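Local coordinates for protein putative thiosulfate sulfurtransferase YOR285W (Saccharomyces cerevisiae, PDB 3D1P) that transfers sulfur from thiosulfate to glutathione in mitochondria, producing the S-sulfanylglutathione needed for hydrogen sulfide metabolism, at residues Gln23-Ser26 against Phe27-Lys31; Leu77-Glu80 against Lys81-Ile85; Asp128-His132 against Gly133-Leu137. One frame throughout, in Å; residues are numbered along the deposited sequence.

Contact 1. Residues Gln23-Ser26 against Phe27-Lys31; sequences QSYS and FEDMK. With ACT (acetate ion), chain C.
Ser26 and Asp29 hold each other at the start of helix 27-36, a local capping contact where the chain leaves edge strand 23-24 of the parallel sheet. The backbone N of Ser26 donates to Asp29 OD2 over 3.0 Å, a fairly straight bond that comes down on the carboxylate from above its plane. In return Asp29 N donates to Ser26 OG at 3.1 Å, with an N-H...O angle of 167°. This reciprocal pair is a capping box with Ser26 as N-cap. With chi1 at 67°, OG sits between the backbone N and the carbonyl carbon of its own residue, and from there it faces the first turn. The same hydroxyl donates a hydrogen bond to an acetate ion, probably from the crystallisation liquor, OG lying 2.7 Å from the acetate O. A water lies 2.8 Å from Asp29 OD2 and also close to Ser24 O, linking the two, while OD1 forms a salt bridge with Arg32. The first regular helical bond runs from Met30 N to Ser26 O, 2.9 Å. The Tyr25 side chain crosses those of Asp29 and Met30 at about a right angle, its ring plane almost perpendicular to the Asp29 carboxylate, and OD2 stands at the ring edge. The selenium of Met30, a selenomethionine here, makes an oblique Met-aromatic contact 4.9 Å from the Tyr25 ring centroid and touches Tyr25 CB at 3.8 Å. The bend at chi2 (-61°) brings SE back to this CB. Both side chains also rest on Ile95 of strand 93-97, and Tyr25 OH is bound by Glu93.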
loop_
_atom_site.group_PDB
_atom_site.type_symbol
_atom_site.label_atom_id
_atom_site.label_comp_id
_atom_site.label_asym_id
_atom_site.label_seq_id
_atom_site.Cartn_x
_atom_site.Cartn_y
_atom_site.Cartn_z
ATOM N N GLN A 23 -11.326 7.047 -0.499
ATOM C CA GLN A 23 -10.552 7.881 -1.324
ATOM C C GLN A 23 -9.765 7.024 -2.292
ATOM O O GLN A 23 -9.105 6.075 -1.884
ATOM C CB GLN A 23 -9.577 8.673 -0.462
ATOM C CG GLN A 23 -8.657 9.591 -1.247
ATOM C CD GLN A 23 -9.372 10.690 -2.008
ATOM O OE1 GLN A 23 -9.343 10.757 -3.244
ATOM N NE2 GLN A 23 -10.050 11.549 -1.276
ATOM N N SER A 24 -9.807 7.362 -3.567
ATOM C CA SER A 24 -9.081 6.679 -4.599
ATOM C C SER A 24 -8.212 7.678 -5.370
ATOM O O SER A 24 -8.592 8.845 -5.538
ATOM C CB SER A 24 -10.051 6.018 -5.557
ATOM O OG SER A 24 -10.992 6.958 -5.999
ATOM N N TYR A 25 -7.083 7.192 -5.883
ATOM C CA TYR A 25 -6.089 8.032 -6.532
ATOM C C TYR A 25 -5.762 7.517 -7.934
ATOM O O TYR A 25 -5.563 6.311 -8.138
ATOM C CB TYR A 25 -4.823 8.075 -5.707
ATOM C CG TYR A 25 -5.032 8.697 -4.335
ATOM C CD1 TYR A 25 -5.508 9.997 -4.196
ATOM C CD2 TYR A 25 -4.732 8.007 -3.195
ATOM C CE1 TYR A 25 -5.661 10.587 -2.944
ATOM C CE2 TYR A 25 -4.860 8.609 -1.919
ATOM C CZ TYR A 25 -5.343 9.894 -1.808
ATOM O OH TYR A 25 -5.465 10.527 -0.603
ATOM N N SER A 26 -5.662 8.438 -8.884
ATOM C CA SER A 26 -5.136 8.186 -10.217
ATOM C C SER A 26 -3.614 8.171 -10.219
ATOM O O SER A 26 -2.953 8.541 -9.244
ATOM C CB SER A 26 -5.576 9.298 -11.145
ATOM O OG SER A 26 -4.939 10.498 -10.745
ATOM N N PHE A 27 -3.038 7.840 -11.364
ATOM C CA PHE A 27 -1.585 7.961 -11.539
ATOM C C PHE A 27 -1.079 9.363 -11.182
ATOM O O PHE A 27 -0.119 9.504 -10.436
ATOM C CB PHE A 27 -1.193 7.648 -12.987
ATOM C CG PHE A 27 0.272 7.844 -13.212
ATOM C CD1 PHE A 27 1.208 6.999 -12.629
ATOM C CD2 PHE A 27 0.751 8.888 -14.015
ATOM C CE1 PHE A 27 2.556 7.196 -12.791
ATOM C CE2 PHE A 27 2.099 9.069 -14.204
ATOM C CZ PHE A 27 3.012 8.201 -13.598
ATOM N N GLU A 28 -1.709 10.402 -11.733
ATOM C CA GLU A 28 -1.246 11.738 -11.456
ATOM C C GLU A 28 -1.362 12.084 -9.983
ATOM O O GLU A 28 -0.482 12.748 -9.396
ATOM C CB GLU A 28 -1.969 12.761 -12.333
ATOM C CG GLU A 28 -1.497 12.700 -13.756
ATOM C CD GLU A 28 -0.065 13.298 -13.962
ATOM O OE1 GLU A 28 0.196 14.286 -13.310
ATOM O OE2 GLU A 28 0.645 12.764 -14.837
ATOM N N ASP A 29 -2.442 11.628 -9.330
ATOM C CA ASP A 29 -2.563 11.826 -7.906
ATOM C C ASP A 29 -1.413 11.152 -7.137
ATOM O O ASP A 29 -0.873 11.737 -6.191
ATOM C CB ASP A 29 -3.867 11.220 -7.402
ATOM C CG ASP A 29 -5.148 11.913 -7.861
ATOM O OD1 ASP A 29 -5.108 13.126 -8.175
ATOM O OD2 ASP A 29 -6.181 11.189 -7.896
HETATM N N MSE A 30 -1.077 9.922 -7.549
HETATM C CA MSE A 30 -0.002 9.196 -6.888
HETATM C C MSE A 30 1.354 9.840 -7.109
HETATM O O MSE A 30 2.172 9.880 -6.200
HETATM C CB MSE A 30 0.006 7.737 -7.328
HETATM C CG MSE A 30 -1.176 6.942 -6.831
HETATM SE SE MSE A 30 -1.327 6.844 -4.920
HETATM C CE MSE A 30 0.176 5.806 -4.617
ATOM N N LYS A 31 1.636 10.286 -8.319
ATOM C CA LYS A 31 2.876 10.963 -8.587
ATOM C C LYS A 31 3.060 12.088 -7.564
ATOM O O LYS A 31 4.136 12.283 -6.974
ATOM C CB LYS A 31 2.849 11.573 -9.981
ATOM C CG LYS A 31 3.527 10.785 -11.011
ATOM C CD LYS A 31 4.015 11.679 -12.163
ATOM C CE LYS A 31 2.877 12.464 -12.766
ATOM N NZ LYS A 31 3.189 12.959 -14.166
HETATM C C ACT C . -6.206 12.955 -13.206
HETATM O O ACT C . -5.972 12.654 -11.991
HETATM O OXT ACT C . -5.453 12.432 -14.067
HETATM C CH3 ACT C . -7.301 13.863 -13.545
HETATM O O HOH W 1 -8.158 11.900 -6.052
#

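Contact 2. Residues Leu77-Glu80 against Lys81-Ile85; sequences LEFE and KQIGI
Phe79 and Ile83 form the packed side of the last turns of helix 76-83, an amphipathic surface helix of the rhodanese domain that ends at Gly84. Ile83 CG1 sits over the centre of the Phe79 ring, a CH-pi contact 3.9 Å from the centroid and only 11° off the normal. A torsion of -174° at chi1 carries the ring along the helix toward Ile83. Ile85 CG1 touches Phe79 CE2, and loop residues Lys87 and Pro88 add further contacts to the ring. In the backbone, Ile83 N donates to Phe79 O over 2.8 Å, and Gly84 N closes the helix on Glu80 O by a more bent bond. Gly84 takes a positive phi of 89°, a backbone shape in which any CB would collide with the carbonyl oxygen of Ile83.

The other side is polar and looser. Glu78 OE2 receives Gln82 NE2 at 2.8 Å, from well above the carboxylate plane. In the Lys81 conformer modelled, one of two, OE1 reaches NZ through a shared water, and the extended lysine chain runs across Leu77, itself modelled in two conformers. Were Glu78 an alanine, the Gln82 amide would probably be free to turn and the bridging water would lose its acceptor. Back at the packed side, Ile85 O, buried without a polar partner, meets the Phe79 ring edge 3.3 Å from CD2.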
loop_
_atom_site.group_PDB
_atom_site.type_symbol
_atom_site.label_atom_id
_atom_site.label_comp_id
_atom_site.label_asym_id
_atom_site.label_seq_id
_atom_site.Cartn_x
_atom_site.Cartn_y
_atom_site.Cartn_z
ATOM N N LEU A 77 3.174 -6.513 17.757
ATOM C CA LEU A 77 4.276 -7.437 17.957
ATOM C C LEU A 77 4.201 -8.598 16.957
ATOM O O LEU A 77 5.199 -8.972 16.326
ATOM C CB LEU A 77 4.283 -7.916 19.405
ATOM C CG LEU A 77 5.418 -8.861 19.775
ATOM C CD1 LEU A 77 6.751 -8.136 19.881
ATOM C CD2 LEU A 77 5.086 -9.558 21.115
ATOM N N GLU A 78 3.015 -9.145 16.789
ATOM C CA GLU A 78 2.825 -10.259 15.885
ATOM C C GLU A 78 2.983 -9.828 14.422
ATOM O O GLU A 78 3.533 -10.581 13.614
ATOM C CB GLU A 78 1.442 -10.904 16.111
ATOM C CG GLU A 78 1.161 -12.152 15.282
ATOM C CD GLU A 78 1.991 -13.385 15.659
ATOM O OE1 GLU A 78 2.754 -13.342 16.646
ATOM O OE2 GLU A 78 1.849 -14.390 14.976
ATOM N N PHE A 79 2.555 -8.601 14.104
ATOM C CA PHE A 79 2.763 -8.080 12.763
ATOM C C PHE A 79 4.262 -8.104 12.419
ATOM O O PHE A 79 4.667 -8.556 11.355
ATOM C CB PHE A 79 2.205 -6.665 12.681
ATOM C CG PHE A 79 2.228 -6.065 11.279
ATOM C CD1 PHE A 79 1.084 -5.968 10.545
ATOM C CD2 PHE A 79 3.413 -5.585 10.745
ATOM C CE1 PHE A 79 1.097 -5.409 9.266
ATOM C CE2 PHE A 79 3.424 -5.037 9.459
ATOM C CZ PHE A 79 2.259 -4.950 8.730
ATOM N N GLU A 80 5.097 -7.569 13.303
ATOM C CA GLU A 80 6.500 -7.533 12.981
ATOM C C GLU A 80 7.085 -8.940 12.909
ATOM O O GLU A 80 7.918 -9.215 12.035
ATOM C CB GLU A 80 7.256 -6.638 13.947
ATOM C CG GLU A 80 8.666 -6.332 13.519
ATOM C CD GLU A 80 9.690 -7.360 13.901
ATOM O OE1 GLU A 80 9.400 -8.224 14.752
ATOM O OE2 GLU A 80 10.806 -7.317 13.343
ATOM N N LYS A 81 6.631 -9.877 13.745
ATOM C CA LYS A 81 7.136 -11.232 13.612
ATOM C C LYS A 81 6.770 -11.857 12.274
ATOM O O LYS A 81 7.593 -12.589 11.687
ATOM C CB LYS A 81 6.638 -12.087 14.766
ATOM C CG LYS A 81 7.240 -11.695 16.085
ATOM C CD LYS A 81 6.544 -12.478 17.187
ATOM C CE LYS A 81 7.126 -12.231 18.537
ATOM N NZ LYS A 81 6.222 -12.747 19.588
ATOM N N GLN A 82 5.545 -11.626 11.802
ATOM C CA GLN A 82 5.101 -12.247 10.589
ATOM C C GLN A 82 5.622 -11.556 9.334
ATOM O O GLN A 82 5.951 -12.226 8.357
ATOM C CB GLN A 82 3.579 -12.321 10.589
ATOM C CG GLN A 82 3.025 -13.251 11.748
ATOM C CD GLN A 82 3.505 -14.739 11.767
ATOM O OE1 GLN A 82 3.736 -15.283 10.712
ATOM N NE2 GLN A 82 3.610 -15.392 12.979
ATOM N N ILE A 83 5.630 -10.226 9.335
ATOM C CA ILE A 83 5.932 -9.449 8.141
ATOM C C ILE A 83 7.371 -8.986 8.106
ATOM O O ILE A 83 7.906 -8.805 7.032
ATOM C CB ILE A 83 4.972 -8.227 8.052
ATOM C CG1 ILE A 83 3.527 -8.668 8.230
ATOM C CG2 ILE A 83 5.138 -7.477 6.724
ATOM C CD1 ILE A 83 3.011 -9.689 7.250
ATOM N N GLY A 84 7.990 -8.796 9.256
ATOM C CA GLY A 84 9.377 -8.368 9.328
ATOM C C GLY A 84 9.635 -6.881 9.350
ATOM O O GLY A 84 10.794 -6.484 9.319
ATOM N N ILE A 85 8.565 -6.084 9.373
ATOM C CA ILE A 85 8.627 -4.652 9.476
ATOM C C ILE A 85 7.597 -4.230 10.513
ATOM O O ILE A 85 6.690 -4.980 10.838
ATOM C CB ILE A 85 8.353 -3.964 8.124
ATOM C CG1 ILE A 85 6.929 -4.260 7.632
ATOM C CG2 ILE A 85 9.434 -4.354 7.150
ATOM C CD1 ILE A 85 6.548 -3.441 6.386
HETATM O O HOH W 2 3.496 -11.983 18.941
#

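Contact 3. Residues Asp128-His132 against Gly133-Leu137; sequences DWVSH and GGDKL
Gly134 puts its CA over one face of the Trp129 indole, offset toward the rim, 3.6 Å from the centroid of the five-membered ring in a CH-pi contact. The approach is so close that a CB on Gly134 would point at the ring and clash with Trp129 CE2. Leu137 CD1 touches CH2, at the far end of the same indole, at 4.2 Å. Two backbone bonds bring the glycines here: Gly134 N donates to Trp129 O over 2.8 Å, and Gly133 N to Val130 O over 3.0 Å. Together with the positive phi of Gly133, 86°, they make a Schellman motif that ends helix 125-131 and turns the chain into the 3-10 segment 134-136. A water then joins Val130 O to Asp135 OD1, which it approaches to 2.6 Å, and in the conformer modelled Lys136 NZ forms a salt bridge with Asp135 OD2.

Further out, with CG anti to the carbonyl carbon (chi1 -66°), the His132 ring turns back along the last turn, and ND1 donates to Asp128 O at 2.7 Å, the oxygen lying almost in the imidazole plane; His132 N binds the same oxygen from the opposite face. The His132 ring stacks on Phe27 of helix 27-36, and Trp129 also packs on Met30 and Val34. Because a carbonyl oxygen can only accept, ND1 of His132 carries the proton in this bond, which would fix the rotation of the imidazole.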
loop_
_atom_site.group_PDB
_atom_site.type_symbol
_atom_site.label_atom_id
_atom_site.label_comp_id
_atom_site.label_asym_id
_atom_site.label_seq_id
_atom_site.Cartn_x
_atom_site.Cartn_y
_atom_site.Cartn_z
ATOM N N ASP A 128 -0.805 0.207 -13.354
ATOM C CA ASP A 128 -1.017 1.588 -13.747
ATOM C C ASP A 128 0.270 2.402 -13.626
ATOM O O ASP A 128 0.629 3.184 -14.525
ATOM C CB ASP A 128 -2.136 2.166 -12.903
ATOM C CG ASP A 128 -2.440 3.628 -13.198
ATOM O OD1 ASP A 128 -3.447 3.886 -13.899
ATOM O OD2 ASP A 128 -1.689 4.488 -12.698
ATOM N N TRP A 129 0.986 2.214 -12.528
ATOM C CA TRP A 129 2.203 2.968 -12.281
ATOM C C TRP A 129 3.194 2.743 -13.422
ATOM O O TRP A 129 3.714 3.693 -14.034
ATOM C CB TRP A 129 2.790 2.553 -10.933
ATOM C CG TRP A 129 3.996 3.344 -10.501
ATOM C CD1 TRP A 129 5.281 2.909 -10.479
ATOM C CD2 TRP A 129 4.003 4.672 -9.922
ATOM N NE1 TRP A 129 6.102 3.876 -9.936
ATOM C CE2 TRP A 129 5.340 4.963 -9.592
ATOM C CE3 TRP A 129 3.011 5.627 -9.636
ATOM C CZ2 TRP A 129 5.713 6.192 -9.021
ATOM C CZ3 TRP A 129 3.375 6.835 -9.093
ATOM C CH2 TRP A 129 4.725 7.099 -8.788
ATOM N N VAL A 130 3.461 1.473 -13.730
ATOM C CA VAL A 130 4.415 1.141 -14.775
ATOM C C VAL A 130 3.868 1.525 -16.150
ATOM O O VAL A 130 4.622 2.006 -17.015
ATOM C CB VAL A 130 4.799 -0.333 -14.692
ATOM C CG1 VAL A 130 5.615 -0.800 -15.907
ATOM C CG2 VAL A 130 5.555 -0.574 -13.396
ATOM N N SER A 131 2.583 1.365 -16.417
ATOM C CA SER A 131 2.010 1.758 -17.694
ATOM C C SER A 131 2.291 3.215 -18.019
ATOM O O SER A 131 2.479 3.568 -19.184
ATOM C CB SER A 131 0.483 1.551 -17.703
ATOM O OG SER A 131 0.141 0.176 -17.781
ATOM N N HIS A 132 2.254 4.068 -16.997
ATOM C CA HIS A 132 2.444 5.499 -17.155
ATOM C C HIS A 132 3.889 5.928 -16.976
ATOM O O HIS A 132 4.172 7.124 -17.027
ATOM C CB HIS A 132 1.560 6.268 -16.172
ATOM C CG HIS A 132 0.103 6.134 -16.419
ATOM N ND1 HIS A 132 -0.653 5.149 -15.863
ATOM C CD2 HIS A 132 -0.765 6.888 -17.127
ATOM C CE1 HIS A 132 -1.909 5.276 -16.238
ATOM N NE2 HIS A 132 -2.006 6.310 -17.028
ATOM N N GLY A 133 4.794 4.987 -16.744
ATOM C CA GLY A 133 6.212 5.284 -16.631
ATOM C C GLY A 133 6.665 5.711 -15.235
ATOM O O GLY A 133 7.782 6.244 -15.103
ATOM N N GLY A 134 5.865 5.431 -14.209
ATOM C CA GLY A 134 6.235 5.805 -12.873
ATOM C C GLY A 134 7.546 5.265 -12.393
ATOM O O GLY A 134 8.229 5.897 -11.572
ATOM N N ASP A 135 7.915 4.091 -12.864
ATOM C CA ASP A 135 9.179 3.494 -12.476
ATOM C C ASP A 135 10.409 4.261 -12.976
ATOM O O ASP A 135 11.507 4.010 -12.489
ATOM C CB ASP A 135 9.231 2.026 -12.942
ATOM C CG ASP A 135 9.048 1.903 -14.440
ATOM O OD1 ASP A 135 8.015 2.364 -14.965
ATOM O OD2 ASP A 135 9.987 1.400 -15.120
ATOM N N LYS A 136 10.204 5.184 -13.929
ATOM C CA LYS A 136 11.289 6.001 -14.437
ATOM C C LYS A 136 11.378 7.370 -13.755
ATOM O O LYS A 136 12.220 8.196 -14.129
ATOM C CB LYS A 136 11.138 6.214 -15.937
ATOM C CG LYS A 136 11.084 4.946 -16.736
ATOM C CD LYS A 136 12.202 3.987 -16.449
ATOM C CE LYS A 136 12.352 2.890 -17.471
ATOM N NZ LYS A 136 11.021 2.205 -17.694
ATOM N N LEU A 137 10.496 7.632 -12.793
ATOM C CA LEU A 137 10.538 8.865 -12.039
ATOM C C LEU A 137 11.579 8.790 -10.930
ATOM O O LEU A 137 12.000 7.706 -10.517
ATOM C CB LEU A 137 9.178 9.153 -11.412
ATOM C CG LEU A 137 8.035 9.295 -12.433
ATOM C CD1 LEU A 137 6.724 9.394 -11.697
ATOM C CD2 LEU A 137 8.222 10.514 -13.321
HETATM O O HOH W 3 7.422 2.018 -17.501
#

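How the contacts relate
The three contacts follow one another along the chain, each at a helix end: contact 1 at the start of helix 27-36, contact 2 at the close of helix 76-83 and contact 3 at the close of helix 125-131. Contacts 1 and 3 are neighbours, their centres about 12 Å apart, and they touch where Phe27 lies against Asp128, Trp129 and His132 and where Lys31 meets Leu137. The first and last helices of the fold are thereby joined beside the parallel sheet, with the Met30 and Trp129 side chains about 12 and 11 Å from that of the persulfide-forming Cys98. Contact 2 lies across the chain's centre, about 29 and 30 Å from the other two between centres, and away from the active site.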